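Local coordinates for alpha-galactosidase (Umbelopsis vinacea, PDB 3A5V), which probably hydrolyses terminal alpha-galactosyl residues from galactosides and oligosaccharides, as a tetrameric family 27 glycoside hydrolase, at residues T15-G20 and M241-N246; D30-I35 and D81-L86; A36-K41 and T275-T280; L268-D273 and E283-K288. One frame throughout, in Å; residues are numbered along the deposited sequence. Where two conformers were deposited one is given.

Interaction 1 of 4, residues T15-G20 and M241-N246; sequences TWNKYG and MLEVGN
The amide of Asn17 faces the loop 241-246 and meets three side chains there: Met241, Glu243 and Asn246. Met241 comes from the opposite direction. Its chain bends at the last torsion (chi3 -70°), and this sets the methyl against the amide, with Met241 CE 3.9 Å from both Asn17 OD1 and Asn17 ND2. Glu243 crosses Asn17 at about a right angle, yet its carboxylate plane is only 15° from the amide plane. No direct hydrogen bond joins them, since Asn17 ND2 and Glu243 OE2 are 4.0 Å apart. One water spans this gap. It accepts from Asn17 ND2 at 2.9 Å and donates to Glu243 OE2 at 2.8 Å. The other oxygen, Glu243 OE1, takes Asn246 ND2 at 2.9 Å on its anti side, 30° out of the carboxylate plane. This bond spans a type II turn from Glu243 to Asn246. Both amides, Asn17 and Asn246, also donate to the backbone O of Gly271. With an alanine in place of Glu243, the water is likely to lose its acceptor, and Asn246 to keep one of these two bonds, that to Gly271 O. The contact joins the short helix after strand 11-14 to the loop after strand 236-238 of the barrel. Its chemistry is a polar network in which one carboxylate accepts an N-H of Asn246 and an O-H of the water, which in turn accepts from Asn17.

Interaction 2 of 4, residues D30-I35 and D81-L86; sequences DAAKAI and DDIHNL
Leu86 CD1 rests on Ala32 CB at 3.6 Å, the closest approach between these two helical segments. The same methyl lies 3.9 Å from Lys33 CG, and Leu86 CD2 also borders that carbon. Lys33 and Leu86 cross at about a right angle, and the leucine methyls meet the lysine at CG, near the root of its chain. Ile83 adds a looser touch, its CG1 4.5 Å from Ala32 CB. The small side chain of Ala32 lets the backbones come near, with the CA atoms of Ala32 and Ile83 6.7 Å apart. Lys33 runs on extended beyond CG. The carboxylate of Asp82 forms a salt bridge with Arg74. Farther out, Ala32 and Ile83 both touch Leu88, and Ala32 also touches Val48 of strand 47-49. The backbone O of Leu86 accepts from Lys41 NZ, which ties the end of helix 76-85 to helix 40-43. These are two neighbouring outer helices of the beta/alpha barrel. No hydrogen bond crosses between the segments. The contact is therefore held by van der Waals packing, buried at Ala32 and Ile83 and open to solvent along Lys33.

Interaction 3 of 4, residues A36-K41 and T275-T280; sequences ASSGLK and TNITNT. With NAG (2-acetamido-2-deoxy-beta-D-glucopyranose), chain C.
Ile277 CD1 makes both touches across this contact. It meets its apolar partner, Leu40 CD1, at 3.7 Å, the two chains reaching toward each other tip to tip. It also lies 3.9 Å from Ser38 CB. Ile277 CG1 is anti to the carbonyl carbon (chi1 -50°), and the extended second torsion carries CD1 out to these partners. Leu40 is buried and goes on to touch Ile285, Met286 and Val274, while Ile277 also touches Lys282.

Polar bonds shape each side separately, and none crosses between the segments. Ser38 OG sits between the backbone N and the carbonyl carbon (chi1 64°). This turns it back toward its own helix, where it hydrogen-bonds Ala34 O. The same oxygen accepts a long, weak bond from Leu40 N at 3.4 Å. Gly39 lies between them with positive phi, at backbone angles where a side chain would press on the preceding carbonyl O. On the other segment, Thr278 is the N-cap of helix 279-285, and its OG1 accepts from Thr281 N.

The covalent feature is the N-glycan. Asn276 ND2 is bonded to C1 of NAG at 1.4 Å. The side chains of Asn276 and Ile277 leave the extended backbone in nearly opposite directions, so the sugar and the packing are on opposite sides of it. Asn279 lines a pocket that holds a polyether in the crystal. On the outside of the beta/alpha barrel, the contact thus joins the end of helix 25-38, after strand 11-14, to the glycosylated loop leading into helix 279-285, after strand 268-270, by a small apolar touch without a polar bond.

Interaction 4 of 4, residues L268-D273 and E283-K288; sequences LILGND and EIIMNK
Leu270 and Ile285 pack strand 268-270, the eighth strand of the beta/alpha barrel, against helix 279-285, which follows it in the chain. The two side chains cross obliquely and both are buried. Leu270 has CG anti to the carbonyl carbon (chi1 -63°), with both methyls turned to the isoleucine. Its CD2 lies 3.9 Å from Ile285 CG2 and 4.0 Å from Ile285 CD1. Leu270 CD1 is slightly farther, 4.2 Å from Ile285 CD1. Ile285 holds CG1 between the backbone N and the carbonyl carbon (chi1 72°), with CG2 anti to the carbonyl carbon. This puts both of its methyl ends against the leucine. The residue stands at the end of its helix, and its backbone O accepts from Tyr45 OH. Leu270 also touches Trp13, Leu40 and Tyr45, so the contact is one part of a wider apolar layer between strand and helices. Asn272 lies at the polar margin. With chi2 at -3° its OD1 lies on the CA side and ND2 points outward, where it donates to Val244 O. The aliphatic end of the isoleucine borders this amide, with Ile285 CD1 4.2 Å from Asn272 ND2.

In the fold
Interaction 4 is the buried one, packing a barrel strand against the helix that follows it. Interactions 1, 2 and 3 are partly buried. Interactions 2 and 3 share helix 25-38, and interactions 3 and 4 share helix 279-285. Leu40 of interaction 3 touches Leu270, Ile285 and Met286 of interaction 4, which makes one continuous apolar patch. Lys41 links interaction 3 to interaction 2 through Leu86 O. Interaction 1 differs in chemistry: it relies on amides, a carboxylate and a water, and it meets interaction 4 where Asn17 ND2 bonds Gly271 O. The other three rest on aliphatic contacts, and interaction 3 alone holds a glycosylated asparagine.

Interaction 1 of 4, residues T15-G20 and M241-N246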
loop_
_atom_site.group_PDB
_atom_site.type_symbol
_atom_site.label_atom_id
_atom_site.label_comp_id
_atom_site.label_asym_id
_atom_site.label_seq_id
_atom_site.Cartn_x
_atom_site.Cartn_y
_atom_site.Cartn_z
ATOM N N THR A 15 16.032 -23.103 -21.408
ATOM C CA THR A 15 15.974 -24.550 -21.121
ATOM C C THR A 15 14.864 -25.002 -20.166
ATOM O O THR A 15 14.533 -26.188 -20.149
ATOM C CB THR A 15 17.282 -25.084 -20.481
ATOM O OG1 THR A 15 17.504 -24.441 -19.211
ATOM C CG2 THR A 15 18.510 -24.887 -21.426
ATOM N N TRP A 16 14.305 -24.080 -19.375
ATOM C CA TRP A 16 13.469 -24.492 -18.227
ATOM C C TRP A 16 12.225 -25.316 -18.574
ATOM O O TRP A 16 12.066 -26.431 -18.066
ATOM C CB TRP A 16 13.080 -23.328 -17.282
ATOM C CG TRP A 16 12.371 -23.917 -16.078
ATOM C CD1 TRP A 16 11.016 -23.956 -15.840
ATOM C CD2 TRP A 16 12.984 -24.674 -15.022
ATOM N NE1 TRP A 16 10.762 -24.648 -14.667
ATOM C CE2 TRP A 16 11.950 -25.097 -14.150
ATOM C CE3 TRP A 16 14.319 -25.008 -14.713
ATOM C CZ2 TRP A 16 12.206 -25.847 -12.993
ATOM C CZ3 TRP A 16 14.574 -25.750 -13.561
ATOM C CH2 TRP A 16 13.519 -26.167 -12.720
ATOM N N ASN A 17 11.339 -24.772 -19.407
ATOM C CA ASN A 17 10.038 -25.414 -19.643
ATOM C C ASN A 17 10.159 -26.837 -20.177
ATOM O O ASN A 17 9.477 -27.749 -19.697
ATOM C CB ASN A 17 9.135 -24.538 -20.513
ATOM C CG ASN A 17 8.647 -23.286 -19.756
ATOM O OD1 ASN A 17 8.797 -23.196 -18.533
ATOM N ND2 ASN A 17 8.088 -22.321 -20.481
ATOM N N LYS A 18 11.072 -27.034 -21.121
ATOM C CA LYS A 18 11.268 -28.350 -21.711
ATOM C C LYS A 18 12.082 -29.302 -20.798
ATOM O O LYS A 18 11.683 -30.447 -20.576
ATOM C CB LYS A 18 11.915 -28.197 -23.097
ATOM C CG LYS A 18 12.208 -29.503 -23.846
ATOM C CD LYS A 18 10.931 -30.300 -24.110
ATOM C CE LYS A 18 11.255 -31.614 -24.805
ATOM N NZ LYS A 18 9.985 -32.344 -25.015
ATOM N N TYR A 19 13.208 -28.831 -20.265
ATOM C CA TYR A 19 14.156 -29.748 -19.610
ATOM C C TYR A 19 14.192 -29.653 -18.099
ATOM O O TYR A 19 14.576 -30.615 -17.428
ATOM C CB TYR A 19 15.573 -29.611 -20.209
ATOM C CG TYR A 19 15.551 -29.856 -21.692
ATOM C CD1 TYR A 19 15.183 -31.116 -22.200
ATOM C CD2 TYR A 19 15.875 -28.844 -22.592
ATOM C CE1 TYR A 19 15.135 -31.352 -23.575
ATOM C CE2 TYR A 19 15.835 -29.071 -23.966
ATOM C CZ TYR A 19 15.460 -30.335 -24.443
ATOM O OH TYR A 19 15.395 -30.564 -25.792
ATOM N N GLY A 20 13.802 -28.497 -17.564
ATOM C CA GLY A 20 13.832 -28.272 -16.121
ATOM C C GLY A 20 15.155 -28.642 -15.477
ATOM O O GLY A 20 16.241 -28.278 -15.954
ATOM N N MET A 241 8.369 -15.772 -20.749
ATOM C CA MET A 241 8.637 -16.593 -21.929
ATOM C C MET A 241 7.381 -16.959 -22.704
ATOM O O MET A 241 6.274 -16.960 -22.154
ATOM C CB MET A 241 9.346 -17.883 -21.498
ATOM C CG MET A 241 10.664 -17.610 -20.840
ATOM S SD MET A 241 11.524 -19.101 -20.326
ATOM C CE MET A 241 10.478 -19.677 -18.960
ATOM N N LEU A 242 7.569 -17.284 -23.981
ATOM C CA LEU A 242 6.483 -17.711 -24.849
ATOM C C LEU A 242 6.157 -19.192 -24.614
ATOM O O LEU A 242 7.058 -20.028 -24.635
ATOM C CB LEU A 242 6.880 -17.493 -26.323
ATOM C CG LEU A 242 7.035 -16.010 -26.706
ATOM C CD1 LEU A 242 7.899 -15.839 -27.973
ATOM C CD2 LEU A 242 5.672 -15.307 -26.860
ATOM N N GLU A 243 4.874 -19.492 -24.421
ATOM C CA GLU A 243 4.372 -20.862 -24.192
ATOM C C GLU A 243 3.985 -21.611 -25.482
ATOM O O GLU A 243 3.566 -22.775 -25.430
ATOM C CB GLU A 243 3.155 -20.820 -23.245
ATOM C CG GLU A 243 3.482 -20.338 -21.827
ATOM C CD GLU A 243 4.065 -21.432 -20.927
ATOM O OE1 GLU A 243 4.202 -22.593 -21.372
ATOM O OE2 GLU A 243 4.372 -21.126 -19.756
ATOM N N VAL A 244 4.122 -20.941 -26.628
ATOM C CA VAL A 244 3.662 -21.471 -27.920
ATOM C C VAL A 244 4.132 -22.913 -28.211
ATOM O O VAL A 244 5.344 -23.211 -28.232
ATOM C CB VAL A 244 4.063 -20.548 -29.087
ATOM C CG1 VAL A 244 3.446 -21.077 -30.400
ATOM C CG2 VAL A 244 3.615 -19.084 -28.805
ATOM N N GLY A 245 3.170 -23.807 -28.401
ATOM C CA GLY A 245 3.486 -25.191 -28.730
ATOM C C GLY A 245 3.381 -26.141 -27.558
ATOM O O GLY A 245 3.413 -27.364 -27.746
ATOM N N ASN A 246 3.274 -25.601 -26.345
ATOM C CA ASN A 246 3.231 -26.467 -25.153
ATOM C C ASN A 246 1.902 -27.218 -24.970
ATOM O O ASN A 246 1.872 -28.277 -24.329
ATOM C CB ASN A 246 3.713 -25.727 -23.891
ATOM C CG ASN A 246 5.208 -25.375 -23.959
ATOM O OD1 ASN A 246 5.985 -26.009 -24.707
ATOM N ND2 ASN A 246 5.616 -24.360 -23.192
HETATM O O HOH W 1 6.828 -19.811 -19.802
#

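Interaction 2 of 4, residues D30-I35 and D81-L86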
loop_
_atom_site.group_PDB
_atom_site.type_symbol
_atom_site.label_atom_id
_atom_site.label_comp_id
_atom_site.label_asym_id
_atom_site.label_seq_id
_atom_site.Cartn_x
_atom_site.Cartn_y
_atom_site.Cartn_z
ATOM N N ASP A 30 21.973 -30.081 -28.473
ATOM C CA ASP A 30 20.963 -30.493 -29.452
ATOM C C ASP A 30 19.914 -29.408 -29.726
ATOM O O ASP A 30 19.468 -29.241 -30.861
ATOM C CB ASP A 30 20.251 -31.767 -29.013
ATOM C CG ASP A 30 21.126 -33.000 -29.124
ATOM O OD1 ASP A 30 22.212 -32.915 -29.735
ATOM O OD2 ASP A 30 20.718 -34.065 -28.587
ATOM N N ALA A 31 19.511 -28.685 -28.683
ATOM C CA ALA A 31 18.555 -27.579 -28.851
ATOM C C ALA A 31 19.183 -26.425 -29.660
ATOM O O ALA A 31 18.519 -25.852 -30.523
ATOM C CB ALA A 31 18.078 -27.090 -27.517
ATOM N N ALA A 32 20.449 -26.096 -29.377
ATOM C CA ALA A 32 21.151 -25.020 -30.106
ATOM C C ALA A 32 21.260 -25.364 -31.590
ATOM O O ALA A 32 21.078 -24.487 -32.449
ATOM C CB ALA A 32 22.534 -24.744 -29.503
ATOM N N LYS A 33 21.538 -26.641 -31.889
ATOM C CA LYS A 33 21.624 -27.103 -33.281
ATOM C C LYS A 33 20.271 -27.077 -33.974
ATOM O O LYS A 33 20.180 -26.740 -35.152
ATOM C CB LYS A 33 22.285 -28.493 -33.357
ATOM C CG LYS A 33 23.790 -28.406 -33.005
ATOM C CD LYS A 33 24.518 -29.767 -32.986
ATOM C CE LYS A 33 25.958 -29.531 -32.473
ATOM N NZ LYS A 33 26.740 -30.794 -32.388
ATOM N N ALA A 34 19.212 -27.412 -33.239
ATOM C CA ALA A 34 17.846 -27.294 -33.759
ATOM C C ALA A 34 17.440 -25.824 -34.019
ATOM O O ALA A 34 16.838 -25.513 -35.049
ATOM C CB ALA A 34 16.861 -27.978 -32.786
ATOM N N ILE A 35 17.768 -24.931 -33.080
ATOM C CA ILE A 35 17.576 -23.483 -33.247
ATOM C C ILE A 35 18.251 -22.980 -34.535
ATOM O O ILE A 35 17.614 -22.291 -35.335
ATOM C CB ILE A 35 18.025 -22.700 -31.983
ATOM C CG1 ILE A 35 17.031 -22.930 -30.829
ATOM C CG2 ILE A 35 18.154 -21.158 -32.252
ATOM C CD1 ILE A 35 17.601 -22.604 -29.435
ATOM N N ASP A 81 31.589 -22.351 -26.028
ATOM C CA ASP A 81 32.366 -22.332 -27.287
ATOM C C ASP A 81 31.614 -22.997 -28.442
ATOM O O ASP A 81 31.618 -22.487 -29.569
ATOM C CB ASP A 81 33.729 -23.029 -27.102
ATOM C CG ASP A 81 34.700 -22.238 -26.227
ATOM O OD1 ASP A 81 34.563 -21.000 -26.033
ATOM O OD2 ASP A 81 35.640 -22.883 -25.742
ATOM N N ASP A 82 30.971 -24.132 -28.165
ATOM C CA ASP A 82 30.142 -24.841 -29.160
ATOM C C ASP A 82 28.931 -24.013 -29.609
ATOM O O ASP A 82 28.581 -23.992 -30.792
ATOM C CB ASP A 82 29.652 -26.186 -28.603
ATOM C CG ASP A 82 30.764 -27.227 -28.501
ATOM O OD1 ASP A 82 31.786 -27.074 -29.193
ATOM O OD2 ASP A 82 30.618 -28.189 -27.718
ATOM N N ILE A 83 28.288 -23.347 -28.649
ATOM C CA ILE A 83 27.194 -22.405 -28.932
ATOM C C ILE A 83 27.670 -21.218 -29.791
ATOM O O ILE A 83 27.048 -20.871 -30.806
ATOM C CB ILE A 83 26.525 -21.931 -27.590
ATOM C CG1 ILE A 83 25.811 -23.117 -26.917
ATOM C CG2 ILE A 83 25.558 -20.760 -27.840
ATOM C CD1 ILE A 83 25.395 -22.873 -25.430
ATOM N N HIS A 84 28.777 -20.599 -29.381
ATOM C CA HIS A 84 29.393 -19.540 -30.182
ATOM C C HIS A 84 29.696 -19.983 -31.625
ATOM O O HIS A 84 29.436 -19.226 -32.567
ATOM C CB HIS A 84 30.637 -18.982 -29.492
ATOM C CG HIS A 84 30.336 -18.150 -28.275
ATOM N ND1 HIS A 84 31.296 -17.818 -27.345
ATOM C CD2 HIS A 84 29.178 -17.592 -27.837
ATOM C CE1 HIS A 84 30.749 -17.067 -26.398
ATOM N NE2 HIS A 84 29.465 -16.915 -26.674
ATOM N N ASN A 85 30.207 -21.203 -31.787
ATOM C CA ASN A 85 30.489 -21.784 -33.118
ATOM C C ASN A 85 29.265 -21.913 -34.014
ATOM O O ASN A 85 29.378 -21.909 -35.235
ATOM C CB ASN A 85 31.164 -23.153 -32.976
ATOM C CG ASN A 85 32.636 -23.037 -32.633
ATOM O OD1 ASN A 85 33.222 -21.960 -32.747
ATOM N ND2 ASN A 85 33.242 -24.149 -32.200
ATOM N N LEU A 86 28.087 -22.002 -33.399
ATOM C CA LEU A 86 26.849 -22.083 -34.163
ATOM C C LEU A 86 26.341 -20.696 -34.545
ATOM O O LEU A 86 25.323 -20.581 -35.234
ATOM C CB LEU A 86 25.773 -22.838 -33.359
ATOM C CG LEU A 86 26.006 -24.330 -33.157
ATOM C CD1 LEU A 86 25.189 -24.858 -32.002
ATOM C CD2 LEU A 86 25.630 -25.054 -34.456
#

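Interaction 3 of 4, residues A36-K41 and T275-T280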
loop_
_atom_site.group_PDB
_atom_site.type_symbol
_atom_site.label_atom_id
_atom_site.label_comp_id
_atom_site.label_asym_id
_atom_site.label_seq_id
_atom_site.Cartn_x
_atom_site.Cartn_y
_atom_site.Cartn_z
ATOM N N ALA A 36 19.520 -23.363 -34.750
ATOM C CA ALA A 36 20.226 -23.003 -35.980
ATOM C C ALA A 36 19.603 -23.637 -37.221
ATOM O O ALA A 36 19.335 -22.947 -38.202
ATOM C CB ALA A 36 21.717 -23.390 -35.883
ATOM N N SER A 37 19.361 -24.944 -37.176
ATOM C CA SER A 37 18.922 -25.689 -38.372
ATOM C C SER A 37 17.480 -25.396 -38.795
ATOM O O SER A 37 17.162 -25.395 -39.997
ATOM C CB SER A 37 19.108 -27.201 -38.182
ATOM O OG SER A 37 18.277 -27.724 -37.159
ATOM N N SER A 38 16.616 -25.135 -37.818
ATOM C CA SER A 38 15.203 -24.862 -38.103
ATOM C C SER A 38 14.980 -23.502 -38.747
ATOM O O SER A 38 13.895 -23.244 -39.261
ATOM C CB SER A 38 14.381 -24.913 -36.812
ATOM O OG SER A 38 14.802 -23.878 -35.934
ATOM N N GLY A 39 15.970 -22.619 -38.672
ATOM C CA GLY A 39 15.805 -21.249 -39.168
ATOM C C GLY A 39 15.541 -20.207 -38.080
ATOM O O GLY A 39 15.535 -19.005 -38.362
ATOM N N LEU A 40 15.321 -20.657 -36.846
ATOM C CA LEU A 40 15.045 -19.741 -35.732
ATOM C C LEU A 40 16.189 -18.764 -35.496
ATOM O O LEU A 40 15.953 -17.581 -35.270
ATOM C CB LEU A 40 14.718 -20.520 -34.440
ATOM C CG LEU A 40 13.362 -21.256 -34.421
ATOM C CD1 LEU A 40 13.220 -22.132 -33.192
ATOM C CD2 LEU A 40 12.161 -20.291 -34.512
ATOM N N LYS A 41 17.431 -19.258 -35.560
ATOM C CA LYS A 41 18.578 -18.379 -35.430
ATOM C C LYS A 41 18.528 -17.191 -36.400
ATOM O O LYS A 41 18.680 -16.028 -35.988
ATOM C CB LYS A 41 19.902 -19.148 -35.612
ATOM C CG LYS A 41 21.105 -18.197 -35.642
ATOM C CD LYS A 41 22.426 -18.957 -35.858
ATOM C CE LYS A 41 22.526 -19.503 -37.259
ATOM N NZ LYS A 41 23.967 -19.850 -37.532
ATOM N N THR A 275 13.186 -28.926 -30.676
ATOM C CA THR A 275 13.673 -30.125 -31.382
ATOM C C THR A 275 12.593 -30.819 -32.222
ATOM O O THR A 275 12.895 -31.681 -33.051
ATOM C CB THR A 275 14.338 -31.157 -30.422
ATOM O OG1 THR A 275 13.369 -31.644 -29.487
ATOM C CG2 THR A 275 15.533 -30.525 -29.684
ATOM N N ASN A 276 11.336 -30.456 -31.991
ATOM C CA ASN A 276 10.226 -30.972 -32.781
ATOM C C ASN A 276 9.192 -29.854 -32.857
ATOM O O ASN A 276 8.351 -29.721 -31.983
ATOM C CB ASN A 276 9.655 -32.253 -32.153
ATOM C CG ASN A 276 8.603 -32.928 -33.029
ATOM O OD1 ASN A 276 8.072 -32.333 -33.967
ATOM N ND2 ASN A 276 8.316 -34.187 -32.725
ATOM N N ILE A 277 9.309 -29.033 -33.895
ATOM C CA ILE A 277 8.486 -27.842 -34.050
ATOM C C ILE A 277 7.403 -28.159 -35.077
ATOM O O ILE A 277 7.715 -28.359 -36.252
ATOM C CB ILE A 277 9.327 -26.616 -34.521
ATOM C CG1 ILE A 277 10.592 -26.430 -33.655
ATOM C CG2 ILE A 277 8.472 -25.336 -34.531
ATOM C CD1 ILE A 277 11.548 -25.319 -34.156
ATOM N N THR A 278 6.144 -28.215 -34.638
ATOM C CA THR A 278 5.024 -28.498 -35.547
ATOM C C THR A 278 4.774 -27.308 -36.483
ATOM O O THR A 278 5.184 -26.175 -36.197
ATOM C CB THR A 278 3.694 -28.754 -34.796
ATOM O OG1 THR A 278 3.335 -27.564 -34.076
ATOM C CG2 THR A 278 3.815 -29.945 -33.825
ATOM N N ASN A 279 4.076 -27.571 -37.585
ATOM C CA ASN A 279 3.667 -26.517 -38.518
ATOM C C ASN A 279 2.833 -25.442 -37.827
ATOM O O ASN A 279 2.971 -24.256 -38.130
ATOM C CB ASN A 279 2.897 -27.112 -39.704
ATOM C CG ASN A 279 3.812 -27.824 -40.691
ATOM O OD1 ASN A 279 5.039 -27.707 -40.620
ATOM N ND2 ASN A 279 3.218 -28.546 -41.625
ATOM N N THR A 280 1.988 -25.861 -36.886
ATOM C CA THR A 280 1.170 -24.912 -36.135
ATOM C C THR A 280 2.040 -23.937 -35.315
ATOM O O THR A 280 1.750 -22.734 -35.252
ATOM C CB THR A 280 0.231 -25.701 -35.195
ATOM O OG1 THR A 280 -0.358 -26.786 -35.930
ATOM C CG2 THR A 280 -0.874 -24.820 -34.623
HETATM C C1 NAG C . 7.335 -34.714 -33.638
HETATM C C2 NAG C . 7.657 -36.215 -33.605
HETATM C C3 NAG C . 6.536 -37.106 -34.145
HETATM C C4 NAG C . 5.113 -36.601 -33.851
HETATM C C5 NAG C . 5.030 -35.065 -34.000
HETATM C C6 NAG C . 3.673 -34.456 -33.647
HETATM C C7 NAG C . 9.791 -37.310 -34.006
HETATM C C8 NAG C . 10.874 -37.582 -35.001
HETATM N N2 NAG C . 8.831 -36.490 -34.406
HETATM O O3 NAG C . 6.733 -38.415 -33.632
HETATM O O4 NAG C . 4.215 -37.266 -34.728
HETATM O O5 NAG C . 6.018 -34.451 -33.190
HETATM O O6 NAG C . 3.457 -34.494 -32.249
HETATM O O7 NAG C . 9.821 -37.830 -32.893
#

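Interaction 4 of 4, residues L268-D273 and E283-K288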
loop_
_atom_site.group_PDB
_atom_site.type_symbol
_atom_site.label_atom_id
_atom_site.label_comp_id
_atom_site.label_asym_id
_atom_site.label_seq_id
_atom_site.Cartn_x
_atom_site.Cartn_y
_atom_site.Cartn_z
ATOM N N LEU A 268 11.410 -11.765 -26.642
ATOM C CA LEU A 268 10.713 -12.945 -27.158
ATOM C C LEU A 268 11.603 -14.164 -26.923
ATOM O O LEU A 268 12.424 -14.549 -27.791
ATOM C CB LEU A 268 10.380 -12.793 -28.643
ATOM C CG LEU A 268 9.503 -11.576 -29.029
ATOM C CD1 LEU A 268 9.342 -11.485 -30.554
ATOM C CD2 LEU A 268 8.130 -11.564 -28.317
ATOM N N ILE A 269 11.463 -14.733 -25.728
ATOM C CA ILE A 269 12.249 -15.905 -25.318
ATOM C C ILE A 269 11.350 -17.125 -25.382
ATOM O O ILE A 269 10.353 -17.223 -24.646
ATOM C CB ILE A 269 12.877 -15.735 -23.889
ATOM C CG1 ILE A 269 13.716 -14.431 -23.780
ATOM C CG2 ILE A 269 13.694 -17.022 -23.467
ATOM C CD1 ILE A 269 14.832 -14.257 -24.832
ATOM N N LEU A 270 11.684 -18.042 -26.289
ATOM C CA LEU A 270 10.925 -19.278 -26.462
ATOM C C LEU A 270 11.054 -20.193 -25.239
ATOM O O LEU A 270 12.154 -20.473 -24.776
ATOM C CB LEU A 270 11.359 -20.007 -27.753
ATOM C CG LEU A 270 11.103 -19.251 -29.070
ATOM C CD1 LEU A 270 11.878 -19.901 -30.231
ATOM C CD2 LEU A 270 9.594 -19.165 -29.407
ATOM N N GLY A 271 9.915 -20.635 -24.712
ATOM C CA GLY A 271 9.891 -21.440 -23.481
ATOM C C GLY A 271 9.226 -22.759 -23.840
ATOM O O GLY A 271 8.275 -23.183 -23.172
ATOM N N ASN A 272 9.711 -23.361 -24.929
ATOM C CA ASN A 272 9.052 -24.495 -25.582
ATOM C C ASN A 272 10.051 -25.547 -26.099
ATOM O O ASN A 272 11.229 -25.519 -25.726
ATOM C CB ASN A 272 8.157 -23.992 -26.737
ATOM C CG ASN A 272 8.958 -23.339 -27.873
ATOM O OD1 ASN A 272 10.189 -23.204 -27.802
ATOM N ND2 ASN A 272 8.254 -22.914 -28.912
ATOM N N ASP A 273 9.576 -26.474 -26.937
ATOM C CA ASP A 273 10.444 -27.509 -27.526
ATOM C C ASP A 273 10.899 -27.054 -28.917
ATOM O O ASP A 273 10.057 -26.762 -29.778
ATOM C CB ASP A 273 9.710 -28.849 -27.593
ATOM C CG ASP A 273 10.554 -29.974 -28.208
ATOM O OD1 ASP A 273 11.804 -29.910 -28.253
ATOM O OD2 ASP A 273 9.941 -30.960 -28.630
ATOM N N GLU A 283 3.995 -21.455 -37.754
ATOM C CA GLU A 283 3.110 -20.377 -38.220
ATOM C C GLU A 283 3.120 -19.184 -37.257
ATOM O O GLU A 283 3.101 -18.020 -37.691
ATOM C CB GLU A 283 1.685 -20.915 -38.408
ATOM C CG GLU A 283 0.712 -19.900 -38.994
ATOM C CD GLU A 283 -0.696 -20.456 -39.208
ATOM O OE1 GLU A 283 -0.864 -21.703 -39.296
ATOM O OE2 GLU A 283 -1.635 -19.627 -39.272
ATOM N N ILE A 284 3.158 -19.475 -35.957
ATOM C CA ILE A 284 3.142 -18.419 -34.920
ATOM C C ILE A 284 4.529 -17.789 -34.653
ATOM O O ILE A 284 4.661 -16.568 -34.509
ATOM C CB ILE A 284 2.519 -18.934 -33.576
ATOM C CG1 ILE A 284 1.094 -19.513 -33.783
ATOM C CG2 ILE A 284 2.534 -17.815 -32.474
ATOM C CD1 ILE A 284 0.050 -18.524 -34.402
ATOM N N ILE A 285 5.572 -18.613 -34.595
ATOM C CA ILE A 285 6.877 -18.095 -34.152
ATOM C C ILE A 285 7.848 -17.751 -35.294
ATOM O O ILE A 285 8.932 -17.216 -35.041
ATOM C CB ILE A 285 7.555 -19.008 -33.093
ATOM C CG1 ILE A 285 8.065 -20.323 -33.726
ATOM C CG2 ILE A 285 6.587 -19.242 -31.871
ATOM C CD1 ILE A 285 8.859 -21.228 -32.759
ATOM N N MET A 286 7.482 -18.074 -36.537
ATOM C CA MET A 286 8.416 -17.843 -37.650
ATOM C C MET A 286 7.887 -16.879 -38.694
ATOM O O MET A 286 8.258 -16.963 -39.873
ATOM C CB MET A 286 8.840 -19.167 -38.324
ATOM C CG MET A 286 9.485 -20.184 -37.374
ATOM S SD MET A 286 10.077 -21.608 -38.341
ATOM C CE MET A 286 10.809 -22.633 -37.063
ATOM N N ASN A 287 7.025 -15.963 -38.270
ATOM C CA ASN A 287 6.456 -14.996 -39.200
ATOM C C ASN A 287 7.315 -13.737 -39.164
ATOM O O ASN A 287 7.273 -12.986 -38.192
ATOM C CB ASN A 287 4.990 -14.705 -38.828
ATOM C CG ASN A 287 4.310 -13.730 -39.795
ATOM O OD1 ASN A 287 4.905 -12.735 -40.210
ATOM N ND2 ASN A 287 3.050 -14.011 -40.143
ATOM N N LYS A 288 8.097 -13.509 -40.217
ATOM C CA LYS A 288 9.043 -12.382 -40.246
ATOM C C LYS A 288 8.387 -11.023 -40.081
ATOM O O LYS A 288 9.010 -10.116 -39.557
ATOM C CB LYS A 288 9.877 -12.374 -41.551
ATOM C CG LYS A 288 10.785 -13.607 -41.711
ATOM C CD LYS A 288 11.476 -13.589 -43.090
ATOM C CE LYS A 288 12.206 -14.890 -43.351
ATOM N NZ LYS A 288 12.967 -14.750 -44.650
#